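PDB 3VXJ: DyP from Bjerkandera adusta, which probably uses hydrogen peroxide to oxidise dyes and phenolic compounds at a bound heme b, as expected of a dye-decolorizing peroxidase. Local coordinates for residues A[165-170]-A[225-230]; A[221-226]-A[420-425]. All blocks are in the same frame, centred on the assembly; numbering follows the deposited sequence.

From the N terminus, the chain first reaches the heme at 165-170, in the loop that follows strand 146-155. It then runs 54 residues, without a helix, to the end of strand 216-225 and the start of helix 227-236, where contact 1 closes its loop. Contact 2 opens on that same strand and closes a much longer loop of 193 residues when strand 420-430 pairs beside it. The two loops are not nested. They adjoin and overlap at 221-230, with Gln225 and Lys226 common to both contacts. Phe167 and Val420 also touch, so the turn at 165-170, the strand-to-helix junction and the sheet edge meet beside one heme.

Contact 1. Residues A[165-170]-A[225-230]; sequences EHFGFL and QKVPEF. With HEM (protoporphyrin IX containing Fe), chain B.
Phe167 and Val227 bring the two backbones to 5.7 Å between their CA atoms, where a type I turn from Glu165 to Gly168 abuts the end of strand 216-225 and the first turn of helix 227-236. Phe167 lies between two unlike neighbours. Over one face sits the amide nitrogen of Gln225, off toward the rim, with NE2 3.3 Å from Phe167 CE2 and the amide plane 78° from that of the ring. The opposite face takes Phe230 in an offset stack, centroids 4.4 Å apart and planes inclined by 27°, while Lys226 O lies at the ring edge. Phe230 also reaches Phe169, whose CE2 is 3.9 Å from Phe230 CZ. The turn leads into the GxxDG signature of dye-decolorizing peroxidases, which begins at Gly168 and ends at the heme-binding Gly172. Glu165 ties this turn together: with CG tucked between backbone N and carbonyl carbon (chi1 55°), its chain folds back so that OE1 accepts from Phe169 N and OE2 from Phe167 N. OE2 takes a second bond from Gln225 NE2, 2.8 Å away and in the amide plane, which fixes the rotation of the glutamine. Gln225 OE1 is engaged as well, accepting from a water that in turn accepts from His166 N. Next to this pair lies the heme, its methyl carbon CMB 3.3 Å from Glu165 OE2, while CMA packs 3.6 Å from Phe169 CB. On the side of His166, Val227 CG2 approaches the histidine CB, and CG1 rests against the histidine carbonyl oxygen.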
ATOM      1  N   GLU A 165       7.929  -8.091   3.022  1.00  8.90           N
ATOM      2  CA  GLU A 165       6.713  -8.286   3.804  1.00  8.81           C
ATOM      3  C   GLU A 165       6.708  -9.730   4.364  1.00  8.70           C
ATOM      4  O   GLU A 165       7.622 -10.513   4.079  1.00  9.23           O
ATOM      5  CB  GLU A 165       5.472  -7.913   2.974  1.00  8.72           C
ATOM      6  CG  GLU A 165       5.347  -8.630   1.636  1.00  8.50           C
ATOM      7  CD  GLU A 165       5.018 -10.098   1.815  1.00  8.93           C
ATOM      8  OE1 GLU A 165       5.737 -10.940   1.240  1.00  9.46           O
ATOM      9  OE2 GLU A 165       4.072 -10.394   2.579  1.00  9.05           O
ATOM     10  N   HIS A 166       5.719 -10.050   5.192  1.00  8.76           N
ATOM     11  CA  HIS A 166       5.710 -11.310   5.944  1.00  9.13           C
ATOM     12  C   HIS A 166       5.633 -12.622   5.152  1.00  9.05           C
ATOM     13  O   HIS A 166       6.071 -13.648   5.671  1.00  8.81           O
ATOM     14  CB  HIS A 166       4.691 -11.272   7.075  1.00  9.43           C
ATOM     15  CG  HIS A 166       5.228 -10.633   8.312  1.00  9.84           C
ATOM     16  ND1 HIS A 166       6.218 -11.217   9.073  1.00 10.58           N
ATOM     17  CD2 HIS A 166       4.952  -9.444   8.896  1.00 10.59           C
ATOM     18  CE1 HIS A 166       6.513 -10.424  10.088  1.00 11.32           C
ATOM     19  NE2 HIS A 166       5.764  -9.337   9.999  1.00 11.81           N
ATOM     20  N   PHE A 167       5.112 -12.612   3.928  1.00  8.59           N
ATOM     21  CA  PHE A 167       5.198 -13.811   3.089  1.00  9.13           C
ATOM     22  C   PHE A 167       6.624 -14.025   2.561  1.00  9.00           C
ATOM     23  O   PHE A 167       6.931 -15.088   2.018  1.00 10.60           O
ATOM     24  CB  PHE A 167       4.238 -13.757   1.896  1.00  8.93           C
ATOM     25  CG  PHE A 167       2.766 -13.760   2.259  1.00  8.82           C
ATOM     26  CD1 PHE A 167       2.245 -14.585   3.262  1.00  9.33           C
ATOM     27  CD2 PHE A 167       1.893 -12.939   1.558  1.00  9.87           C
ATOM     28  CE1 PHE A 167       0.888 -14.567   3.559  1.00  9.79           C
ATOM     29  CE2 PHE A 167       0.526 -12.921   1.847  1.00  9.40           C
ATOM     30  CZ  PHE A 167       0.023 -13.733   2.855  1.00  9.14           C
ATOM     31  N   GLY A 168       7.486 -13.013   2.718  1.00  8.49           N
ATOM     32  CA  GLY A 168       8.887 -13.113   2.330  1.00  8.69           C
ATOM     33  C   GLY A 168       9.315 -12.293   1.121  1.00  8.31           C
ATOM     34  O   GLY A 168      10.485 -12.357   0.727  1.00  9.06           O
ATOM     35  N   PHE A 169       8.410 -11.494   0.557  1.00  7.89           N
ATOM     36  CA  PHE A 169       8.690 -10.803  -0.708  1.00  7.83           C
ATOM     37  C   PHE A 169       9.101  -9.351  -0.524  1.00  8.37           C
ATOM     38  O   PHE A 169       8.458  -8.611   0.224  1.00  9.08           O
ATOM     39  CB  PHE A 169       7.467 -10.889  -1.643  1.00  7.33           C
ATOM     40  CG  PHE A 169       7.149 -12.290  -2.095  1.00  7.55           C
ATOM     41  CD1 PHE A 169       7.476 -12.719  -3.367  1.00  8.41           C
ATOM     42  CD2 PHE A 169       6.547 -13.195  -1.217  1.00  8.01           C
ATOM     43  CE1 PHE A 169       7.223 -14.028  -3.767  1.00  8.59           C
ATOM     44  CE2 PHE A 169       6.275 -14.508  -1.616  1.00  7.89           C
ATOM     45  CZ  PHE A 169       6.630 -14.924  -2.889  1.00  8.12           C
ATOM     46  N   LEU A 170      10.176  -8.952  -1.211  1.00  8.47           N
ATOM     47  CA  LEU A 170      10.607  -7.543  -1.213  1.00  9.24           C
ATOM     48  C   LEU A 170       9.468  -6.646  -1.693  1.00  9.86           C
ATOM     49  O   LEU A 170       8.902  -6.874  -2.757  1.00  8.93           O
ATOM     50  CB  LEU A 170      11.862  -7.335  -2.080  1.00  9.38           C
ATOM     51  CG  LEU A 170      12.484  -5.931  -2.078  1.00  9.16           C
ATOM     52  CD1 LEU A 170      12.961  -5.502  -0.689  1.00 13.25           C
ATOM     53  CD2 LEU A 170      13.649  -5.901  -3.056  1.00 11.67           C
ATOM     54  N   GLN A 225      -1.986 -11.311   7.917  1.00  9.67           N
ATOM     55  CA  GLN A 225      -1.498 -12.325   6.978  1.00  9.50           C
ATOM     56  C   GLN A 225      -1.366 -13.703   7.618  1.00  9.76           C
ATOM     57  O   GLN A 225      -0.970 -13.832   8.791  1.00 10.55           O
ATOM     58  CB  GLN A 225      -0.162 -11.892   6.360  1.00  9.43           C
ATOM     59  CG  GLN A 225      -0.311 -10.733   5.352  1.00  8.28           C
ATOM     60  CD  GLN A 225       1.007 -10.127   4.921  1.00  9.47           C
ATOM     61  OE1 GLN A 225       1.377  -9.054   5.377  1.00 11.84           O
ATOM     62  NE2 GLN A 225       1.712 -10.803   4.026  1.00  8.95           N
ATOM     63  N   LYS A 226      -1.712 -14.716   6.829  1.00  9.87           N
ATOM     64  CA  LYS A 226      -1.644 -16.113   7.238  1.00 10.61           C
ATOM     65  C   LYS A 226      -0.440 -16.779   6.580  1.00 10.00           C
ATOM     66  O   LYS A 226      -0.545 -17.383   5.503  1.00 10.34           O
ATOM     67  CB  LYS A 226      -2.942 -16.819   6.854  1.00 11.30           C
ATOM     68  CG  LYS A 226      -4.210 -16.142   7.378  1.00 14.70           C
ATOM     69  CD  LYS A 226      -4.327 -16.158   8.886  1.00 20.12           C
ATOM     70  CE  LYS A 226      -5.736 -15.795   9.326  1.00 23.14           C
ATOM     71  NZ  LYS A 226      -5.876 -15.825  10.806  1.00 26.56           N
ATOM     72  N   VAL A 227       0.714 -16.622   7.222  1.00  9.97           N
ATOM     73  CA  VAL A 227       1.990 -17.000   6.603  1.00 10.09           C
ATOM     74  C   VAL A 227       2.222 -18.520   6.580  1.00 10.25           C
ATOM     75  O   VAL A 227       2.560 -19.068   5.524  1.00 10.31           O
ATOM     76  CB  VAL A 227       3.180 -16.230   7.233  1.00 10.32           C
ATOM     77  CG1 VAL A 227       4.488 -16.630   6.567  1.00 11.15           C
ATOM     78  CG2 VAL A 227       2.953 -14.726   7.113  1.00 10.87           C
ATOM     79  N   PRO A 228       2.037 -19.214   7.721  1.00 10.49           N
ATOM     80  CA  PRO A 228       2.170 -20.677   7.641  1.00 10.78           C
ATOM     81  C   PRO A 228       1.220 -21.306   6.623  1.00 10.77           C
ATOM     82  O   PRO A 228       1.591 -22.262   5.938  1.00 11.38           O
ATOM     83  CB  PRO A 228       1.807 -21.133   9.053  1.00 11.64           C
ATOM     84  CG  PRO A 228       2.163 -19.985   9.918  1.00 11.69           C
ATOM     85  CD  PRO A 228       1.777 -18.774   9.107  1.00 10.98           C
ATOM     86  N   GLU A 229       0.011 -20.763   6.519  1.00 10.91           N
ATOM     87  CA  GLU A 229      -0.978 -21.257   5.565  1.00 11.03           C
ATOM     88  C   GLU A 229      -0.527 -21.028   4.117  1.00 10.64           C
ATOM     89  O   GLU A 229      -0.647 -21.915   3.281  1.00 11.08           O
ATOM     90  CB  GLU A 229      -2.340 -20.607   5.821  1.00 11.31           C
ATOM     91  CG  GLU A 229      -3.015 -21.029   7.134  1.00 12.38           C
ATOM     92  CD  GLU A 229      -2.565 -20.231   8.365  1.00 12.87           C
ATOM     93  OE1 GLU A 229      -1.604 -19.423   8.311  1.00 12.04           O
ATOM     94  OE2 GLU A 229      -3.190 -20.427   9.429  1.00 13.61           O
ATOM     95  N   PHE A 230      -0.011 -19.834   3.832  1.00 10.03           N
ATOM     96  CA  PHE A 230       0.542 -19.521   2.516  1.00  9.84           C
ATOM     97  C   PHE A 230       1.669 -20.485   2.154  1.00 10.39           C
ATOM     98  O   PHE A 230       1.689 -21.070   1.065  1.00 10.34           O
ATOM     99  CB  PHE A 230       1.034 -18.069   2.517  1.00  9.59           C
ATOM    100  CG  PHE A 230       1.800 -17.675   1.283  1.00  8.71           C
ATOM    101  CD1 PHE A 230       1.135 -17.325   0.114  1.00 11.91           C
ATOM    102  CD2 PHE A 230       3.188 -17.641   1.295  1.00 10.92           C
ATOM    103  CE1 PHE A 230       1.854 -16.945  -1.025  1.00 12.22           C
ATOM    104  CE2 PHE A 230       3.908 -17.261   0.167  1.00 11.44           C
ATOM    105  CZ  PHE A 230       3.240 -16.929  -0.998  1.00 11.98           C
TER
HETATM  106  CHA HEM B 501       3.355  -4.471  -5.490  1.00  6.30           C
HETATM  107  CHB HEM B 501       2.770  -7.248  -1.577  1.00  7.50           C
HETATM  108  CHC HEM B 501      -1.716  -5.542  -0.980  1.00  5.94           C
HETATM  109  CHD HEM B 501      -1.146  -2.728  -4.870  1.00  5.99           C
HETATM  110  C1A HEM B 501       3.574  -5.395  -4.506  1.00  6.15           C
HETATM  111  C2A HEM B 501       4.765  -6.202  -4.364  1.00  6.49           C
HETATM  112  C3A HEM B 501       4.593  -6.980  -3.280  1.00  6.45           C
HETATM  113  C4A HEM B 501       3.309  -6.660  -2.699  1.00  6.57           C
HETATM  114  CMA HEM B 501       5.578  -8.015  -2.704  1.00  8.98           C
HETATM  115  CAA HEM B 501       5.957  -6.193  -5.347  1.00  6.84           C
HETATM  116  CBA HEM B 501       7.047  -5.162  -5.044  1.00  7.98           C
HETATM  117  CGA HEM B 501       6.649  -3.737  -5.349  1.00 10.20           C
HETATM  118  O1A HEM B 501       6.522  -3.355  -6.532  1.00 12.11           O
HETATM  119  O2A HEM B 501       6.485  -2.953  -4.374  1.00 13.52           O
HETATM  120  C1B HEM B 501       1.510  -7.022  -1.060  1.00  6.15           C
HETATM  121  C2B HEM B 501       0.953  -7.653   0.117  1.00  6.44           C
HETATM  122  C3B HEM B 501      -0.294  -7.175   0.286  1.00  7.24           C
HETATM  123  C4B HEM B 501      -0.541  -6.222  -0.775  1.00  5.70           C
HETATM  124  CMB HEM B 501       1.700  -8.701   0.971  1.00  7.69           C
HETATM  125  CAB HEM B 501      -1.310  -7.507   1.400  1.00  7.43           C
HETATM  126  CBB HEM B 501      -0.930  -7.968   2.593  1.00  8.01           C
HETATM  127  C1C HEM B 501      -1.964  -4.669  -2.009  1.00  5.46           C
HETATM  128  C2C HEM B 501      -3.223  -3.996  -2.265  1.00  6.18           C
HETATM  129  C3C HEM B 501      -3.071  -3.227  -3.354  1.00  6.54           C
HETATM  130  C4C HEM B 501      -1.706  -3.390  -3.807  1.00  5.79           C
HETATM  131  CMC HEM B 501      -4.484  -4.161  -1.394  1.00  9.08           C
HETATM  132  CAC HEM B 501      -4.101  -2.295  -4.044  1.00  7.40           C
HETATM  133  CBC HEM B 501      -5.397  -2.623  -4.138  1.00  8.40           C
HETATM  134  C1D HEM B 501       0.132  -2.896  -5.340  1.00  5.27           C
HETATM  135  C2D HEM B 501       0.705  -2.097  -6.395  1.00  6.39           C
HETATM  136  C3D HEM B 501       2.085  -2.643  -6.594  1.00  6.33           C
HETATM  137  C4D HEM B 501       2.225  -3.712  -5.638  1.00  6.08           C
HETATM  138  CMD HEM B 501       0.084  -0.942  -7.196  1.00  7.64           C
HETATM  139  CAD HEM B 501       3.083  -2.128  -7.641  1.00  6.82           C
HETATM  140  CBD HEM B 501       2.723  -2.778  -8.973  1.00  7.41           C
HETATM  141  CGD HEM B 501       3.619  -2.301 -10.084  1.00  7.06           C
HETATM  142  O1D HEM B 501       4.183  -3.174 -10.798  1.00  7.67           O
HETATM  143  O2D HEM B 501       3.772  -1.072 -10.265  1.00  8.12           O
HETATM  144  NA  HEM B 501       2.707  -5.718  -3.493  1.00  6.34           N
HETATM  145  NB  HEM B 501       0.558  -6.171  -1.609  1.00  6.47           N
HETATM  146  NC  HEM B 501      -1.077  -4.301  -2.994  1.00  5.63           N
HETATM  147  ND  HEM B 501       1.066  -3.825  -4.888  1.00  6.25           N
HETATM  148 FE   HEM B 501       0.784  -5.059  -3.280  1.00  7.00          FE
HETATM  149  O   HOH W   1       3.802  -8.039   5.814  1.00  6.74           O
HETATM  150  O   HOH W   2       1.589  -3.624  -2.155  1.00 13.20           O

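Contact 2. Residues A[221-226]-A[420-425]; sequences RHFQQK and VIPKGG. With HEM (protoporphyrin IX containing Fe), chain B.
Gln224 and Ile421 exchange two backbone hydrogen bonds, Gln224 N to Ile421 O at 2.9 Å and Ile421 N to Gln224 O at 2.8 Å, at the regular end of an antiparallel pairing. Further along, a beta bulge sets both Lys423 and Gly424 opposite His222, whose O accepts from Lys423 N while its N donates to Gly424 O. Packing is tight on the face bearing Phe223, Val420 and Pro422. Val420 CG1 presses obliquely on the Phe223 ring, 3.5 Å from CD1, and the far end of that ring meets the heme, CZ lying 3.6 Å from methyl CMC. With an alanine at Phe223, the heme methyl and vinyl groups would probably lose the ring they rest on, leaving a gap beside Val420. Pro422 lies over a face of the Arg221 guanidinium, whose NH2 makes a salt bridge with Asp103. The other face has one snug spot: the His222 ring, swung away from its backbone N (chi1 170°), meets Lys423 CB in a CH-pi contact, CB to centroid 3.8 Å. Its NE2 bonds to Tyr334 OH, and a water links ND1 to Lys423 O. Around Gln224, Ile421, Lys423 and Lys226 this face is looser and partly exposed; Lys226 CE merely brushes Ile421 CG1 at 4.0 Å. Strand 216-225 runs between 353-360 and the outer strand 420-430, in the 2-3-1-4 order of a ferredoxin-like sheet, and passes at Lys226 into helix 227-236.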
ATOM      1  N   ARG A 221      -5.306   0.248   4.985  1.00  7.60           N
ATOM      2  CA  ARG A 221      -5.871  -1.085   5.218  1.00  7.38           C
ATOM      3  C   ARG A 221      -5.046  -1.835   6.246  1.00  7.73           C
ATOM      4  O   ARG A 221      -3.823  -1.927   6.119  1.00  8.02           O
ATOM      5  CB  ARG A 221      -5.906  -1.906   3.932  1.00  7.87           C
ATOM      6  CG  ARG A 221      -6.649  -1.248   2.769  1.00  7.34           C
ATOM      7  CD  ARG A 221      -8.150  -1.464   2.839  1.00  7.77           C
ATOM      8  NE  ARG A 221      -8.531  -2.744   2.248  1.00  8.03           N
ATOM      9  CZ  ARG A 221      -9.658  -3.410   2.516  1.00  7.34           C
ATOM     10  NH1 ARG A 221     -10.526  -2.968   3.420  1.00  8.93           N
ATOM     11  NH2 ARG A 221      -9.901  -4.557   1.890  1.00  8.28           N
ATOM     12  N   HIS A 222      -5.709  -2.358   7.275  1.00  8.15           N
ATOM     13  CA  HIS A 222      -5.032  -3.217   8.224  1.00  8.29           C
ATOM     14  C   HIS A 222      -5.238  -4.660   7.779  1.00  8.19           C
ATOM     15  O   HIS A 222      -6.353  -5.182   7.874  1.00  8.76           O
ATOM     16  CB  HIS A 222      -5.599  -2.989   9.627  1.00  9.09           C
ATOM     17  CG  HIS A 222      -5.136  -3.985  10.640  1.00  9.25           C
ATOM     18  ND1 HIS A 222      -5.775  -4.168  11.847  1.00 10.41           N
ATOM     19  CD2 HIS A 222      -4.100  -4.859  10.626  1.00 10.52           C
ATOM     20  CE1 HIS A 222      -5.158  -5.118  12.526  1.00 12.36           C
ATOM     21  NE2 HIS A 222      -4.148  -5.564  11.802  1.00 11.86           N
ATOM     22  N   PHE A 223      -4.188  -5.291   7.252  1.00  7.85           N
ATOM     23  CA  PHE A 223      -4.293  -6.679   6.786  1.00  7.96           C
ATOM     24  C   PHE A 223      -3.598  -7.602   7.764  1.00  8.78           C
ATOM     25  O   PHE A 223      -2.451  -7.355   8.137  1.00  9.19           O
ATOM     26  CB  PHE A 223      -3.590  -6.880   5.440  1.00  8.19           C
ATOM     27  CG  PHE A 223      -4.212  -6.148   4.293  1.00  7.21           C
ATOM     28  CD1 PHE A 223      -5.545  -6.364   3.943  1.00  7.96           C
ATOM     29  CD2 PHE A 223      -3.434  -5.294   3.520  1.00  8.67           C
ATOM     30  CE1 PHE A 223      -6.102  -5.698   2.851  1.00  7.75           C
ATOM     31  CE2 PHE A 223      -3.974  -4.624   2.425  1.00  7.67           C
ATOM     32  CZ  PHE A 223      -5.315  -4.834   2.080  1.00  7.19           C
ATOM     33  N   GLN A 224      -4.276  -8.670   8.169  1.00  8.90           N
ATOM     34  CA  GLN A 224      -3.615  -9.764   8.865  1.00 10.25           C
ATOM     35  C   GLN A 224      -3.213 -10.807   7.829  1.00  9.75           C
ATOM     36  O   GLN A 224      -4.021 -11.167   6.976  1.00 11.13           O
ATOM     37  CB  GLN A 224      -4.552 -10.364   9.912  1.00 11.28           C
ATOM     38  CG  GLN A 224      -3.921 -11.468  10.731  1.00 13.94           C
ATOM     39  CD  GLN A 224      -4.710 -11.821  11.969  1.00 17.55           C
ATOM     40  OE1 GLN A 224      -5.647 -11.117  12.357  1.00 20.17           O
ATOM     41  NE2 GLN A 224      -4.320 -12.912  12.611  1.00 19.60           N
ATOM     42  N   GLN A 225      -1.986 -11.311   7.917  1.00  9.67           N
ATOM     43  CA  GLN A 225      -1.498 -12.325   6.978  1.00  9.50           C
ATOM     44  C   GLN A 225      -1.366 -13.703   7.618  1.00  9.76           C
ATOM     45  O   GLN A 225      -0.970 -13.832   8.791  1.00 10.55           O
ATOM     46  CB  GLN A 225      -0.162 -11.892   6.360  1.00  9.43           C
ATOM     47  CG  GLN A 225      -0.311 -10.733   5.352  1.00  8.28           C
ATOM     48  CD  GLN A 225       1.007 -10.127   4.921  1.00  9.47           C
ATOM     49  OE1 GLN A 225       1.377  -9.054   5.377  1.00 11.84           O
ATOM     50  NE2 GLN A 225       1.712 -10.803   4.026  1.00  8.95           N
ATOM     51  N   LYS A 226      -1.712 -14.716   6.829  1.00  9.87           N
ATOM     52  CA  LYS A 226      -1.644 -16.113   7.238  1.00 10.61           C
ATOM     53  C   LYS A 226      -0.440 -16.779   6.580  1.00 10.00           C
ATOM     54  O   LYS A 226      -0.545 -17.383   5.503  1.00 10.34           O
ATOM     55  CB  LYS A 226      -2.942 -16.819   6.854  1.00 11.30           C
ATOM     56  CG  LYS A 226      -4.210 -16.142   7.378  1.00 14.70           C
ATOM     57  CD  LYS A 226      -4.327 -16.158   8.886  1.00 20.12           C
ATOM     58  CE  LYS A 226      -5.736 -15.795   9.326  1.00 23.14           C
ATOM     59  NZ  LYS A 226      -5.876 -15.825  10.806  1.00 26.56           N
ATOM     60  N   VAL A 420      -4.838 -13.178   3.218  1.00  9.37           N
ATOM     61  CA  VAL A 420      -4.777 -11.770   3.588  1.00  9.29           C
ATOM     62  C   VAL A 420      -6.171 -11.364   4.042  1.00  9.53           C
ATOM     63  O   VAL A 420      -7.117 -11.393   3.260  1.00 10.97           O
ATOM     64  CB  VAL A 420      -4.328 -10.881   2.402  1.00  8.91           C
ATOM     65  CG1 VAL A 420      -4.363  -9.411   2.796  1.00  9.77           C
ATOM     66  CG2 VAL A 420      -2.920 -11.274   1.929  1.00 10.17           C
ATOM     67  N   ILE A 421      -6.300 -11.008   5.314  1.00 10.39           N
ATOM     68  CA  ILE A 421      -7.599 -10.751   5.918  1.00 10.37           C
ATOM     69  C   ILE A 421      -7.715  -9.271   6.283  1.00  9.69           C
ATOM     70  O   ILE A 421      -6.961  -8.792   7.131  1.00  9.50           O
ATOM     71  CB  ILE A 421      -7.781 -11.580   7.209  1.00 10.75           C
ATOM     72  CG1 ILE A 421      -7.454 -13.066   6.977  1.00 11.58           C
ATOM     73  CG2 ILE A 421      -9.188 -11.401   7.778  1.00 11.56           C
ATOM     74  CD1 ILE A 421      -8.392 -13.799   6.022  1.00 14.76           C
ATOM     75  N   PRO A 422      -8.637  -8.533   5.640  1.00  9.73           N
ATOM     76  CA  PRO A 422      -8.841  -7.140   6.058  1.00  9.50           C
ATOM     77  C   PRO A 422      -9.487  -7.071   7.439  1.00  9.83           C
ATOM     78  O   PRO A 422     -10.544  -7.675   7.673  1.00 10.42           O
ATOM     79  CB  PRO A 422      -9.785  -6.579   4.977  1.00  9.98           C
ATOM     80  CG  PRO A 422      -9.669  -7.546   3.810  1.00 10.83           C
ATOM     81  CD  PRO A 422      -9.449  -8.884   4.456  1.00 10.28           C
ATOM     82  N   LYS A 423      -8.837  -6.348   8.349  1.00  9.19           N
ATOM     83  CA  LYS A 423      -9.305  -6.203   9.731  1.00  9.80           C
ATOM     84  C   LYS A 423      -9.858  -4.810  10.007  1.00  9.83           C
ATOM     85  O   LYS A 423     -10.311  -4.528  11.115  1.00 10.79           O
ATOM     86  CB  LYS A 423      -8.170  -6.497  10.716  1.00 10.35           C
ATOM     87  CG  LYS A 423      -7.564  -7.899  10.608  1.00 10.69           C
ATOM     88  CD  LYS A 423      -8.582  -9.014  10.845  1.00 12.75           C
ATOM     89  CE  LYS A 423      -9.041  -9.063  12.308  1.00 13.55           C
ATOM     90  NZ  LYS A 423     -10.145 -10.046  12.475  1.00 15.44           N
ATOM     91  N   GLY A 424      -9.842  -3.954   8.994  1.00  9.19           N
ATOM     92  CA  GLY A 424     -10.245  -2.566   9.141  1.00  9.45           C
ATOM     93  C   GLY A 424      -9.467  -1.697   8.184  1.00  8.80           C
ATOM     94  O   GLY A 424      -8.463  -2.122   7.595  1.00  9.66           O
ATOM     95  N   GLY A 425      -9.932  -0.467   8.040  1.00  8.31           N
ATOM     96  CA  GLY A 425      -9.274   0.508   7.196  1.00  8.22           C
ATOM     97  C   GLY A 425     -10.079   1.783   7.169  1.00  7.95           C
ATOM     98  O   GLY A 425     -11.203   1.834   7.681  1.00  8.40           O
TER
HETATM   99  CHA HEM B 501       3.355  -4.471  -5.490  1.00  6.30           C
HETATM  100  CHB HEM B 501       2.770  -7.248  -1.577  1.00  7.50           C
HETATM  101  CHC HEM B 501      -1.716  -5.542  -0.980  1.00  5.94           C
HETATM  102  CHD HEM B 501      -1.146  -2.728  -4.870  1.00  5.99           C
HETATM  103  C1A HEM B 501       3.574  -5.395  -4.506  1.00  6.15           C
HETATM  104  C2A HEM B 501       4.765  -6.202  -4.364  1.00  6.49           C
HETATM  105  C3A HEM B 501       4.593  -6.980  -3.280  1.00  6.45           C
HETATM  106  C4A HEM B 501       3.309  -6.660  -2.699  1.00  6.57           C
HETATM  107  CMA HEM B 501       5.578  -8.015  -2.704  1.00  8.98           C
HETATM  108  CAA HEM B 501       5.957  -6.193  -5.347  1.00  6.84           C
HETATM  109  CBA HEM B 501       7.047  -5.162  -5.044  1.00  7.98           C
HETATM  110  CGA HEM B 501       6.649  -3.737  -5.349  1.00 10.20           C
HETATM  111  O1A HEM B 501       6.522  -3.355  -6.532  1.00 12.11           O
HETATM  112  O2A HEM B 501       6.485  -2.953  -4.374  1.00 13.52           O
HETATM  113  C1B HEM B 501       1.510  -7.022  -1.060  1.00  6.15           C
HETATM  114  C2B HEM B 501       0.953  -7.653   0.117  1.00  6.44           C
HETATM  115  C3B HEM B 501      -0.294  -7.175   0.286  1.00  7.24           C
HETATM  116  C4B HEM B 501      -0.541  -6.222  -0.775  1.00  5.70           C
HETATM  117  CMB HEM B 501       1.700  -8.701   0.971  1.00  7.69           C
HETATM  118  CAB HEM B 501      -1.310  -7.507   1.400  1.00  7.43           C
HETATM  119  CBB HEM B 501      -0.930  -7.968   2.593  1.00  8.01           C
HETATM  120  C1C HEM B 501      -1.964  -4.669  -2.009  1.00  5.46           C
HETATM  121  C2C HEM B 501      -3.223  -3.996  -2.265  1.00  6.18           C
HETATM  122  C3C HEM B 501      -3.071  -3.227  -3.354  1.00  6.54           C
HETATM  123  C4C HEM B 501      -1.706  -3.390  -3.807  1.00  5.79           C
HETATM  124  CMC HEM B 501      -4.484  -4.161  -1.394  1.00  9.08           C
HETATM  125  CAC HEM B 501      -4.101  -2.295  -4.044  1.00  7.40           C
HETATM  126  CBC HEM B 501      -5.397  -2.623  -4.138  1.00  8.40           C
HETATM  127  C1D HEM B 501       0.132  -2.896  -5.340  1.00  5.27           C
HETATM  128  C2D HEM B 501       0.705  -2.097  -6.395  1.00  6.39           C
HETATM  129  C3D HEM B 501       2.085  -2.643  -6.594  1.00  6.33           C
HETATM  130  C4D HEM B 501       2.225  -3.712  -5.638  1.00  6.08           C
HETATM  131  CMD HEM B 501       0.084  -0.942  -7.196  1.00  7.64           C
HETATM  132  CAD HEM B 501       3.083  -2.128  -7.641  1.00  6.82           C
HETATM  133  CBD HEM B 501       2.723  -2.778  -8.973  1.00  7.41           C
HETATM  134  CGD HEM B 501       3.619  -2.301 -10.084  1.00  7.06           C
HETATM  135  O1D HEM B 501       4.183  -3.174 -10.798  1.00  7.67           O
HETATM  136  O2D HEM B 501       3.772  -1.072 -10.265  1.00  8.12           O
HETATM  137  NA  HEM B 501       2.707  -5.718  -3.493  1.00  6.34           N
HETATM  138  NB  HEM B 501       0.558  -6.171  -1.609  1.00  6.47           N
HETATM  139  NC  HEM B 501      -1.077  -4.301  -2.994  1.00  5.63           N
HETATM  140  ND  HEM B 501       1.066  -3.825  -4.888  1.00  6.25           N
HETATM  141 FE   HEM B 501       0.784  -5.059  -3.280  1.00  7.00          FE
HETATM  142  O   HOH W   3      -8.188  -3.132  12.533  1.00  9.26           O
HETATM  143  O   HOH W   2       1.589  -3.624  -2.155  1.00 13.20           O